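Local coordinates for ESAT-6/WXG100 secretion system protein (Streptococcus gallolyticus, PDB 7JQE) that forms part of the extracellular region of EsaA, a subunit of the bacterial type VIIb secretion system, and probably takes part in toxin transport, at residues Thr194-Ala197 and Ser198-Ser202. Residues are numbered along the deposited sequence; the frame is centred on the assembly and turned at random.
Sequences TEIA and SLMGS. With EDO (1,2-ethanediol), chain X.
E195 and L199, one helical turn apart near the end of helix 191-200, illustrate how an i to i+4 pair can lay a carboxylate oxygen against a hydrocarbon branch. From its CB, which points away from the following turn, the E195 chain sets out with CG anti to the backbone N (chi1 170°), and the bend at chi2 (56°) brings the carboxylate back beside L199. There OE2 rests 3.7 Å from L199 CG and lies almost as near to CD1, and it also accepts a hydrogen bond from O1 of a 1,2-ethanediol, 3.0 Å away. The other oxygen, OE1, is 3.4 Å from the diol carbon C2. In the backbone, L199 N donates to E195 O at 3.1 Å in a nearly straight bond (169°), and M200 N to I196 O at 2.9 Å repeats the alpha-helical pattern. One residue on, I196 and M200 run side by side, the methyl CG2 of I196 lying 3.8 Å from the selenium SE of the selenomethionine M200; Y241 of helix 225-244 packs on both. M422 of helix 396-427 touches E195, I196 and L199, and T433 of the second subunit packs on E195. The chemistry thus divides the helix surface: I196 and M200 bury an apolar face against neighbouring helices and, for M200, loops as well, whereas the partly exposed E195 carboxylate lies over leucine carbons, gripped through OE2 by a diol that probably came from the crystallisation liquor.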
loop_
_atom_site.group_PDB
_atom_site.type_symbol
_atom_site.label_atom_id
_atom_site.label_comp_id
_atom_site.label_asym_id
_atom_site.label_seq_id
_atom_site.Cartn_x
_atom_site.Cartn_y
_atom_site.Cartn_z
ATOM N N THR A 194 -3.398 3.314 12.478
ATOM C CA THR A 194 -4.815 3.568 12.723
ATOM C C THR A 194 -5.650 3.269 11.481
ATOM O O THR A 194 -6.734 2.680 11.578
ATOM C CB THR A 194 -5.016 5.014 13.177
ATOM O OG1 THR A 194 -4.452 5.185 14.483
ATOM C CG2 THR A 194 -6.492 5.363 13.224
ATOM N N GLU A 195 -5.161 3.664 10.304
ATOM C CA GLU A 195 -5.888 3.383 9.068
ATOM C C GLU A 195 -5.916 1.887 8.775
ATOM O O GLU A 195 -6.962 1.331 8.421
ATOM C CB GLU A 195 -5.259 4.147 7.904
ATOM C CG GLU A 195 -5.791 3.731 6.535
ATOM C CD GLU A 195 -7.297 3.857 6.432
ATOM O OE1 GLU A 195 -7.896 4.513 7.310
ATOM O OE2 GLU A 195 -7.883 3.297 5.477
ATOM N N ILE A 196 -4.771 1.221 8.919
ATOM C CA ILE A 196 -4.697 -0.220 8.687
ATOM C C ILE A 196 -5.686 -0.957 9.584
ATOM O O ILE A 196 -6.445 -1.821 9.125
ATOM C CB ILE A 196 -3.256 -0.713 8.905
ATOM C CG1 ILE A 196 -2.306 -0.025 7.924
ATOM C CG2 ILE A 196 -3.169 -2.217 8.761
ATOM C CD1 ILE A 196 -0.854 -0.354 8.159
ATOM N N ALA A 197 -5.690 -0.634 10.881
ATOM C CA ALA A 197 -6.599 -1.315 11.799
ATOM C C ALA A 197 -8.054 -1.075 11.426
ATOM O O ALA A 197 -8.896 -1.960 11.610
ATOM C CB ALA A 197 -6.342 -0.866 13.238
ATOM N N SER A 198 -8.373 0.115 10.912
ATOM C CA SER A 198 -9.730 0.386 10.461
ATOM C C SER A 198 -10.121 -0.566 9.339
ATOM O O SER A 198 -11.178 -1.205 9.387
ATOM C CB SER A 198 -9.847 1.839 10.006
ATOM O OG SER A 198 -11.109 2.087 9.416
ATOM N N LEU A 199 -9.266 -0.679 8.320
ATOM C CA LEU A 199 -9.515 -1.617 7.231
ATOM C C LEU A 199 -9.668 -3.042 7.751
ATOM O O LEU A 199 -10.582 -3.771 7.346
ATOM C CB LEU A 199 -8.378 -1.542 6.213
ATOM C CG LEU A 199 -8.422 -0.403 5.197
ATOM C CD1 LEU A 199 -7.102 -0.323 4.450
ATOM C CD2 LEU A 199 -9.574 -0.619 4.224
HETATM N N MSE A 200 -8.778 -3.460 8.642
HETATM C CA MSE A 200 -8.755 -4.844 9.102
HETATM C C MSE A 200 -9.920 -5.170 10.028
HETATM O O MSE A 200 -10.195 -6.340 10.289
HETATM C CB MSE A 200 -7.429 -5.149 9.804
HETATM C CG MSE A 200 -6.219 -5.061 8.876
HETATM SE SE MSE A 200 -4.527 -5.631 9.669
HETATM C CE MSE A 200 -5.034 -7.396 10.324
ATOM N N GLY A 201 -10.608 -4.135 10.517
ATOM C CA GLY A 201 -11.714 -4.361 11.435
ATOM C C GLY A 201 -12.855 -5.156 10.828
ATOM O O GLY A 201 -13.636 -5.779 11.551
ATOM N N SER A 202 -12.976 -5.145 9.500
ATOM C CA SER A 202 -14.030 -5.874 8.805
ATOM C C SER A 202 -13.458 -6.955 7.893
ATOM O O SER A 202 -14.092 -7.351 6.913
ATOM C CB SER A 202 -14.912 -4.914 8.010
ATOM O OG SER A 202 -14.186 -4.323 6.953
HETATM C C1 EDO X . -11.499 5.290 5.573
HETATM O O1 EDO X . -10.819 4.069 5.244
HETATM C C2 EDO X . -11.049 5.782 6.947
HETATM O O2 EDO X . -11.664 7.043 7.242
#